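Local coordinates for protein 3'-5'-exonuclease (Saccharomyces cerevisiae, PDB 3E2V) that probably incises double-stranded DNA without marked specificity and removes nucleotides from its 3' end, as a magnesium-dependent nuclease of the TatD family, at residues L44-A48 and S79-L83; V179-E183 and T227-Q231; C207-V211 and D261-L265; V276-L281 and V365-V369. All blocks are in the same frame, centred on the assembly; numbering follows the deposited sequence.

Interaction 1: L44-A48 and S79-L83; sequences LERAA and SPLKL
On the outer wall of the TIM barrel, Leu-44 and Ala-48 of helix 40-49 pack against Pro-80 and Leu-81, where the chain enters the third parallel strand, 82-87. Leu-44 meets Ser-79, Pro-80, Leu-81 and Leu-83 along one side chain. Its CD1 lies beside Ser-79 OG at 3.5 Å, while CD2 crosses over the isobutyl branch of Leu-81 and comes within 4.0 Å of Leu-81 CD2. The same two leucine methyls of Leu-44 meet Leu-83 tip to tip, with Leu-44 CD1 4.1 Å from Leu-83 CD1. Leu-44 has CG anti to its carbonyl carbon (chi1 -66°), a torsion that carries both methyls over the loop. Pro-80 offers the corner of its ring: CG is 3.7 Å from Ala-48 CB. Leu-81 CD1 drops onto the helix backbone, 3.2 Å from Leu-44 O, an oxygen already engaged by Ala-48 N in the helical bond. Leu-81 CD1 also touches Ala-47 CB at 3.8 Å. No hydrogen bond joins the two segments. The loop is instead braced internally by Ser-79 OG, which donates to Leu-81 O at 2.7 Å, in the carbonyl plane on a lone pair. Ala-47 and Leu-81 both rest on Val-52 of strand 52-57, and Lys-82 pairs with that strand through its backbone. This is helix-on-sheet packing of the eight-stranded alpha/beta barrel, near the start of a strand.

Interaction 2: V179-E183 and T227-Q231; sequences VFFEE and TFQLQ
Phe-228, Glu-183 and Leu-230 carry most of this contact, in which a loop beyond strand 221-222 folds against helix 174-187, the helix that follows the fourth strand of the TIM barrel. The Phe-228 side chain crosses those of Val-179, Phe-180 and Glu-183 at about a right angle. Phe-180 turns its edge toward the face of Phe-228 in an offset edge-to-face pair, with ring centroids 5.5 Å apart and planes at 60°. Val-179 CG1 comes at the same ring obliquely, 3.8 Å from Phe-228 CE2. Val-127, Ala-134 and Leu-138, from helices 118-129 and 132-149, also touch this side chain.

Glu-183 lies across Phe-228 rather than running straight out from the helix. Its chain is bent at chi2 (-57°), which folds the carboxylate back against the ring and brings Glu-183 CD to 3.4 Å from Phe-228 CD2. The carboxylate and ring planes stand 43° apart. The charge is held mainly by Lys-186, which forms a salt bridge with Glu-183 OE2. Leu-230 comes in obliquely from the short 3-10 turn, its CD1 3.3 Å from Glu-183 OE1. Asp-226 steadies that turn by accepting from the backbone N of Leu-230 and of Gln-231. A single water links the two segments: it donates to Glu-183 OE1 at 2.7 Å and accepts from Phe-228 N at 3.0 Å.

Interaction 3: C207-V211 and D261-L265; sequences CDDFV and DLQKL
Cys-207 and Asp-261 meet near the starts of two helices that run side by side, the axes of their short segments 10.4 Å apart and 3° from parallel. Cys-207 CB lies 3.5 Å from Asp-261 OD1, Cys-207 SG 3.8 Å from Asp-261 O and 4.3 Å from Leu-265 CG. One helical turn further on, Leu-265 CD2 sits at the edge of the Phe-210 ring, near its plane and 3.7 Å from Phe-210 CE2, and 4.0 Å from Val-211 CG2. Phe-210 has CG anti to the backbone N (chi1 180°), which sends the ring down toward the sheet, where Leu-201, Met-203 and Val-252 receive it. Leu-265 rests on Val-252 as well. The helices, 207-219 and 259-268, follow the fifth and sixth strands of the TIM barrel.

On the solvent side, Lys-264 reaches out with an extended chain, and NZ donates to Asp-208 OD1 at 2.8 Å on the syn lone pair, making a salt bridge. Asp-261 finds its polar partner in its own chain turn, where OD2 accepts from Ser-258 N. The chemistry is therefore layered: apolar packing faces the barrel, while one ion pair, probably weakened by solvent around exposed Asp-208, ties the outside.

Interaction 4: V276-L281 and V365-V369; sequences VNGCSL and VAIVV
Leu-281 and the valines of helix 362-373 make the tight half of this contact. Leu-281 reaches Val-368 tip to tip, its CD1 3.7 Å from Val-368 CG1, and crosses Val-365 at about a right angle. Leu-281 CG is anti to the carbonyl carbon (chi1 -56°), which directs both methyls to the helix. Beside it, Val-276 CG1 meets Val-369 CG2 at 3.8 Å, and Val-365 CG1 sits 3.6 Å from Val-276 O. Leu-300 touches Val-365, and Leu-298 touches Val-276 and Val-369, extending the apolar patch.

Contacts thin out toward the middle of the turn, where Gly-278 N is 4.4 Å from Val-365 CG2 and the CB of Asn-277 points away from the helix. The segment leaves the C-terminal end of strand 272-276, the end of a TIM barrel at which the metal site lies. Here Asn-277 builds an Asx motif: OD1 accepts from Ser-280 N at 3.2 Å, with the donor tilted 25° from the carbonyl plane, and more weakly from Cys-279 N. In return Asn-277 N donates to Ser-280 OG with an N-H...O angle of 165°, while Ser-280 OG also bonds to Phe-255 O. Asn-277 ND2 binds Glu-301 and Ser-254, placing the amide beside the magnesium ligands His-253 and Asp-303. Cys-279, partly exposed, is bonded by a disulfide to Cys-307.

In the fold
The four contacts sit round one barrel. Interactions 2 and 3 are the only pair in touch: Phe-181 CZ of helix 174-187 packs 3.8 Å from Phe-210 CE1 of helix 207-219, joining the helices that follow the fourth and fifth strands. Interaction 1 lies on the opposite side of the chain's centre from both, with its nearest atoms about 23 Å from either. Interaction 4 stands between interactions 1 and 3, nearest atoms about 12 Å and 8 Å away respectively. It comes closer to the metal than interaction 3: the Asn-277 side chain is about 6 Å from the bound magnesium ion, that of Phe-210 about 13 Å. Interactions 1 and 2 lie away from the site.

Interaction 1: L44-A48 and S79-L83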
# COMPACT_ATOMS: atom_id res chain seq x y z
N LEU A 44 9.98 14.21 -4.54
CA LEU A 44 9.90 13.42 -5.76
C LEU A 44 11.17 13.57 -6.59
O LEU A 44 11.60 12.59 -7.21
CB LEU A 44 8.63 13.77 -6.55
CG LEU A 44 7.32 13.39 -5.83
CD1 LEU A 44 6.11 14.08 -6.46
CD2 LEU A 44 7.10 11.86 -5.78
N GLU A 45 11.76 14.76 -6.59
CA GLU A 45 13.05 14.98 -7.24
C GLU A 45 14.16 14.12 -6.62
O GLU A 45 14.98 13.53 -7.34
CB GLU A 45 13.41 16.48 -7.23
CG GLU A 45 12.45 17.30 -8.08
CD GLU A 45 12.61 18.81 -7.96
OE1 GLU A 45 13.37 19.30 -7.10
OE2 GLU A 45 11.95 19.51 -8.76
N ARG A 46 14.18 14.01 -5.29
CA ARG A 46 15.14 13.15 -4.60
C ARG A 46 14.94 11.69 -5.01
O ARG A 46 15.92 10.97 -5.28
CB ARG A 46 15.03 13.26 -3.08
CG ARG A 46 15.53 14.59 -2.54
CD ARG A 46 15.60 14.58 -1.04
NE ARG A 46 14.30 14.64 -0.35
CZ ARG A 46 13.61 15.76 -0.13
NH1 ARG A 46 14.04 16.93 -0.63
NH2 ARG A 46 12.47 15.71 0.55
N ALA A 47 13.69 11.25 -5.07
CA ALA A 47 13.41 9.87 -5.46
C ALA A 47 13.88 9.58 -6.90
O ALA A 47 14.48 8.54 -7.17
CB ALA A 47 11.90 9.57 -5.29
N ALA A 48 13.60 10.52 -7.81
CA ALA A 48 13.98 10.35 -9.23
C ALA A 48 15.51 10.27 -9.36
O ALA A 48 16.05 9.47 -10.14
CB ALA A 48 13.44 11.48 -10.07
N SER A 79 5.96 16.34 -11.22
CA SER A 79 6.61 15.15 -10.67
C SER A 79 7.48 14.46 -11.72
O SER A 79 6.98 14.11 -12.78
CB SER A 79 5.57 14.16 -10.17
OG SER A 79 6.19 12.95 -9.75
N PRO A 80 8.77 14.26 -11.40
CA PRO A 80 9.59 13.44 -12.29
C PRO A 80 9.33 11.93 -12.14
O PRO A 80 9.88 11.14 -12.90
CB PRO A 80 11.01 13.80 -11.87
CG PRO A 80 10.90 14.16 -10.44
CD PRO A 80 9.54 14.78 -10.26
N LEU A 81 8.52 11.54 -11.15
CA LEU A 81 8.02 10.16 -11.04
C LEU A 81 6.66 10.06 -11.68
O LEU A 81 5.85 10.99 -11.59
CB LEU A 81 7.88 9.72 -9.58
CG LEU A 81 9.07 9.11 -8.86
CD1 LEU A 81 10.24 10.07 -8.72
CD2 LEU A 81 8.63 8.61 -7.49
N LYS A 82 6.38 8.93 -12.32
CA LYS A 82 5.02 8.66 -12.74
C LYS A 82 4.27 8.14 -11.52
O LYS A 82 4.66 7.12 -10.93
CB LYS A 82 4.98 7.64 -13.89
CG LYS A 82 3.58 7.33 -14.38
CD LYS A 82 2.89 8.55 -15.01
CE LYS A 82 1.44 8.26 -15.33
NZ LYS A 82 0.62 9.51 -15.37
N LEU A 83 3.22 8.87 -11.13
CA LEU A 83 2.45 8.50 -9.96
C LEU A 83 1.11 7.90 -10.33
O LEU A 83 0.36 8.44 -11.15
CB LEU A 83 2.22 9.72 -9.07
CG LEU A 83 3.47 10.38 -8.51
CD1 LEU A 83 3.10 11.64 -7.74
CD2 LEU A 83 4.25 9.45 -7.62

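Interaction 2: V179-E183 and T227-Q231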
# COMPACT_ATOMS: atom_id res chain seq x y z
N VAL A 179 -16.89 -7.38 7.54
CA VAL A 179 -18.01 -7.10 6.64
C VAL A 179 -17.61 -6.15 5.50
O VAL A 179 -17.92 -6.41 4.33
CB VAL A 179 -19.24 -6.54 7.38
CG1 VAL A 179 -20.32 -6.17 6.39
CG2 VAL A 179 -19.77 -7.59 8.34
N PHE A 180 -16.92 -5.06 5.83
CA PHE A 180 -16.61 -4.06 4.81
C PHE A 180 -15.38 -4.38 3.96
O PHE A 180 -15.26 -3.88 2.86
CB PHE A 180 -16.66 -2.65 5.40
CG PHE A 180 -18.06 -2.24 5.72
CD1 PHE A 180 -18.93 -1.93 4.68
CD2 PHE A 180 -18.53 -2.28 7.03
CE1 PHE A 180 -20.28 -1.60 4.96
CE2 PHE A 180 -19.87 -1.97 7.31
CZ PHE A 180 -20.74 -1.64 6.28
N PHE A 181 -14.50 -5.25 4.45
CA PHE A 181 -13.49 -5.85 3.56
C PHE A 181 -14.23 -6.65 2.47
O PHE A 181 -13.98 -6.48 1.27
CB PHE A 181 -12.54 -6.72 4.37
CG PHE A 181 -11.49 -7.46 3.57
CD1 PHE A 181 -10.91 -6.92 2.41
CD2 PHE A 181 -11.01 -8.67 4.05
CE1 PHE A 181 -9.91 -7.63 1.72
CE2 PHE A 181 -10.02 -9.38 3.39
CZ PHE A 181 -9.46 -8.87 2.23
N GLU A 182 -15.14 -7.52 2.91
CA GLU A 182 -15.84 -8.36 1.96
C GLU A 182 -16.73 -7.58 0.99
O GLU A 182 -16.73 -7.88 -0.20
CB GLU A 182 -16.66 -9.44 2.69
CG GLU A 182 -17.42 -10.34 1.72
CD GLU A 182 -17.95 -11.59 2.38
OE1 GLU A 182 -17.42 -12.00 3.43
OE2 GLU A 182 -18.91 -12.17 1.82
N GLU A 183 -17.44 -6.57 1.46
CA GLU A 183 -18.28 -5.78 0.55
C GLU A 183 -17.43 -5.03 -0.49
O GLU A 183 -17.83 -4.92 -1.66
CB GLU A 183 -19.21 -4.80 1.30
CG GLU A 183 -20.27 -5.50 2.15
CD GLU A 183 -21.15 -6.46 1.34
OE1 GLU A 183 -21.72 -6.04 0.29
OE2 GLU A 183 -21.28 -7.65 1.74
N THR A 227 -27.12 -8.25 1.20
CA THR A 227 -27.54 -7.32 2.25
C THR A 227 -27.37 -5.86 1.84
O THR A 227 -28.24 -5.02 2.12
CB THR A 227 -26.80 -7.62 3.56
OG1 THR A 227 -27.14 -8.95 3.99
CG2 THR A 227 -27.17 -6.62 4.66
N PHE A 228 -26.26 -5.56 1.17
CA PHE A 228 -25.95 -4.16 0.83
C PHE A 228 -26.37 -3.75 -0.57
O PHE A 228 -26.02 -2.67 -1.06
CB PHE A 228 -24.48 -3.85 1.18
CG PHE A 228 -24.19 -4.01 2.65
CD1 PHE A 228 -24.43 -2.96 3.53
CD2 PHE A 228 -23.77 -5.22 3.17
CE1 PHE A 228 -24.20 -3.13 4.91
CE2 PHE A 228 -23.53 -5.40 4.54
CZ PHE A 228 -23.76 -4.34 5.42
N GLN A 229 -27.16 -4.62 -1.21
CA GLN A 229 -27.84 -4.30 -2.47
C GLN A 229 -26.89 -3.87 -3.59
O GLN A 229 -27.18 -2.95 -4.37
CB GLN A 229 -28.97 -3.26 -2.25
CG GLN A 229 -30.10 -3.72 -1.32
CD GLN A 229 -31.25 -2.72 -1.18
OE1 GLN A 229 -31.14 -1.55 -1.56
NE2 GLN A 229 -32.36 -3.18 -0.60
N LEU A 230 -25.77 -4.57 -3.71
CA LEU A 230 -24.76 -4.24 -4.71
C LEU A 230 -25.20 -4.63 -6.11
O LEU A 230 -24.78 -4.03 -7.10
CB LEU A 230 -23.44 -4.92 -4.39
CG LEU A 230 -22.79 -4.61 -3.04
CD1 LEU A 230 -21.49 -5.41 -2.90
CD2 LEU A 230 -22.51 -3.12 -2.88
N GLN A 231 -26.05 -5.64 -6.19
CA GLN A 231 -26.52 -6.13 -7.49
C GLN A 231 -27.55 -5.17 -8.12
O GLN A 231 -28.02 -5.41 -9.23
CB GLN A 231 -27.04 -7.57 -7.35
CG GLN A 231 -25.89 -8.55 -7.03
CD GLN A 231 -26.35 -9.91 -6.57
OE1 GLN A 231 -27.31 -10.48 -7.11
NE2 GLN A 231 -25.66 -10.47 -5.58
O HOH W 1 -24.16 -7.17 -0.18

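Interaction 3: C207-V211 and D261-L265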
# COMPACT_ATOMS: atom_id res chain seq x y z
N CYS A 207 -4.18 -13.28 9.80
CA CYS A 207 -3.94 -14.11 8.63
C CYS A 207 -5.05 -15.10 8.35
O CYS A 207 -5.53 -15.20 7.21
CB CYS A 207 -2.58 -14.80 8.73
SG CYS A 207 -2.04 -15.49 7.13
N ASP A 208 -5.48 -15.85 9.37
CA ASP A 208 -6.48 -16.88 9.12
C ASP A 208 -7.80 -16.30 8.59
O ASP A 208 -8.36 -16.82 7.62
CB ASP A 208 -6.72 -17.76 10.35
CG ASP A 208 -5.59 -18.73 10.61
OD1 ASP A 208 -4.77 -19.02 9.70
OD2 ASP A 208 -5.53 -19.23 11.75
N ASP A 209 -8.28 -15.21 9.20
CA ASP A 209 -9.52 -14.59 8.75
C ASP A 209 -9.38 -13.95 7.37
O ASP A 209 -10.32 -13.98 6.57
CB ASP A 209 -10.01 -13.55 9.75
CG ASP A 209 -10.60 -14.16 11.02
OD1 ASP A 209 -10.67 -15.41 11.12
OD2 ASP A 209 -11.00 -13.39 11.92
N PHE A 210 -8.21 -13.38 7.09
CA PHE A 210 -7.92 -12.74 5.80
C PHE A 210 -7.96 -13.80 4.71
O PHE A 210 -8.62 -13.63 3.68
CB PHE A 210 -6.53 -12.11 5.94
CG PHE A 210 -6.00 -11.38 4.72
CD1 PHE A 210 -6.41 -10.08 4.42
CD2 PHE A 210 -4.98 -11.95 3.96
CE1 PHE A 210 -5.85 -9.38 3.34
CE2 PHE A 210 -4.41 -11.25 2.87
CZ PHE A 210 -4.87 -9.97 2.56
N VAL A 211 -7.29 -14.93 4.95
CA VAL A 211 -7.28 -16.03 3.98
C VAL A 211 -8.67 -16.63 3.81
O VAL A 211 -9.07 -16.94 2.69
CB VAL A 211 -6.22 -17.09 4.38
CG1 VAL A 211 -6.42 -18.40 3.58
CG2 VAL A 211 -4.82 -16.53 4.14
N ASP A 261 2.49 -17.82 8.34
CA ASP A 261 1.58 -16.90 7.67
C ASP A 261 1.95 -16.76 6.20
O ASP A 261 1.07 -16.76 5.32
CB ASP A 261 1.66 -15.49 8.26
CG ASP A 261 1.18 -15.40 9.68
OD1 ASP A 261 0.35 -16.24 10.10
OD2 ASP A 261 1.63 -14.44 10.36
N LEU A 262 3.25 -16.62 5.92
CA LEU A 262 3.70 -16.48 4.54
C LEU A 262 3.25 -17.66 3.69
O LEU A 262 2.78 -17.48 2.58
CB LEU A 262 5.22 -16.31 4.45
CG LEU A 262 5.77 -16.30 3.02
CD1 LEU A 262 5.25 -15.09 2.23
CD2 LEU A 262 7.31 -16.35 3.01
N GLN A 263 3.44 -18.88 4.19
CA GLN A 263 3.05 -20.06 3.43
C GLN A 263 1.53 -20.08 3.19
O GLN A 263 1.08 -20.45 2.10
CB GLN A 263 3.56 -21.32 4.11
CG GLN A 263 5.09 -21.43 4.11
CD GLN A 263 5.67 -21.33 2.70
OE1 GLN A 263 5.21 -22.01 1.78
NE2 GLN A 263 6.69 -20.49 2.53
N LYS A 264 0.74 -19.67 4.18
CA LYS A 264 -0.71 -19.59 3.97
C LYS A 264 -1.04 -18.62 2.83
O LYS A 264 -1.92 -18.90 2.01
CB LYS A 264 -1.43 -19.17 5.25
CG LYS A 264 -1.42 -20.25 6.36
CD LYS A 264 -1.90 -19.69 7.68
CE LYS A 264 -1.97 -20.81 8.71
NZ LYS A 264 -2.32 -20.32 10.08
N LEU A 265 -0.35 -17.48 2.79
CA LEU A 265 -0.61 -16.50 1.75
C LEU A 265 -0.17 -17.01 0.37
O LEU A 265 -0.92 -16.90 -0.61
CB LEU A 265 0.07 -15.16 2.08
CG LEU A 265 -0.45 -14.43 3.33
CD1 LEU A 265 0.44 -13.24 3.60
CD2 LEU A 265 -1.88 -13.96 3.12

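Interaction 4: V276-L281 and V365-V369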
# COMPACT_ATOMS: atom_id res chain seq x y z
N VAL A 276 7.41 -5.86 0.49
CA VAL A 276 8.49 -5.83 1.47
C VAL A 276 9.03 -4.41 1.57
O VAL A 276 9.46 -3.81 0.59
CB VAL A 276 9.62 -6.80 1.04
CG1 VAL A 276 10.87 -6.66 1.93
CG2 VAL A 276 9.11 -8.23 1.05
N ASN A 277 8.97 -3.86 2.79
CA ASN A 277 9.53 -2.56 3.09
C ASN A 277 10.44 -2.67 4.32
O ASN A 277 10.71 -3.77 4.80
CB ASN A 277 8.41 -1.54 3.33
CG ASN A 277 7.47 -1.95 4.46
OD1 ASN A 277 7.90 -2.45 5.51
ND2 ASN A 277 6.18 -1.72 4.28
N GLY A 278 10.90 -1.54 4.85
CA GLY A 278 11.81 -1.58 5.99
C GLY A 278 11.21 -2.24 7.21
O GLY A 278 11.94 -2.88 7.98
N CYS A 279 9.90 -2.11 7.40
CA CYS A 279 9.24 -2.77 8.54
C CYS A 279 9.27 -4.30 8.42
O CYS A 279 9.27 -5.01 9.43
CB CYS A 279 7.80 -2.25 8.71
SG CYS A 279 7.69 -0.53 9.28
N SER A 280 9.29 -4.80 7.18
CA SER A 280 9.39 -6.22 6.88
C SER A 280 10.78 -6.79 7.17
O SER A 280 10.98 -7.99 6.96
CB SER A 280 9.15 -6.44 5.38
OG SER A 280 7.93 -5.84 4.96
N LEU A 281 11.73 -5.94 7.58
CA LEU A 281 13.17 -6.31 7.63
C LEU A 281 13.81 -5.99 9.00
O LEU A 281 15.05 -5.89 9.12
CB LEU A 281 13.94 -5.62 6.48
CG LEU A 281 13.44 -5.86 5.04
CD1 LEU A 281 14.04 -4.82 4.10
CD2 LEU A 281 13.77 -7.28 4.60
N VAL A 365 16.02 -0.71 0.61
CA VAL A 365 15.24 -1.95 0.74
C VAL A 365 15.81 -3.00 -0.23
O VAL A 365 15.99 -4.16 0.15
CB VAL A 365 13.74 -1.70 0.47
CG1 VAL A 365 12.91 -2.96 0.77
CG2 VAL A 365 13.26 -0.53 1.32
N ALA A 366 16.14 -2.57 -1.46
CA ALA A 366 16.66 -3.49 -2.47
C ALA A 366 18.01 -4.09 -2.03
O ALA A 366 18.23 -5.30 -2.16
CB ALA A 366 16.81 -2.78 -3.81
N ILE A 367 18.87 -3.26 -1.45
CA ILE A 367 20.18 -3.75 -0.97
C ILE A 367 19.97 -4.82 0.08
O ILE A 367 20.56 -5.90 0.03
CB ILE A 367 21.00 -2.60 -0.36
CG1 ILE A 367 21.60 -1.76 -1.47
CG2 ILE A 367 22.12 -3.15 0.57
CD1 ILE A 367 22.09 -0.38 -0.97
N VAL A 368 19.10 -4.54 1.05
CA VAL A 368 18.88 -5.50 2.12
C VAL A 368 18.31 -6.82 1.58
O VAL A 368 18.79 -7.91 1.92
CB VAL A 368 17.95 -4.92 3.21
CG1 VAL A 368 17.57 -5.98 4.24
CG2 VAL A 368 18.62 -3.70 3.87
N VAL A 369 17.29 -6.73 0.72
CA VAL A 369 16.65 -7.94 0.21
C VAL A 369 17.65 -8.76 -0.62
O VAL A 369 17.68 -9.99 -0.50
CB VAL A 369 15.37 -7.58 -0.58
CG1 VAL A 369 14.81 -8.81 -1.31
CG2 VAL A 369 14.31 -7.00 0.36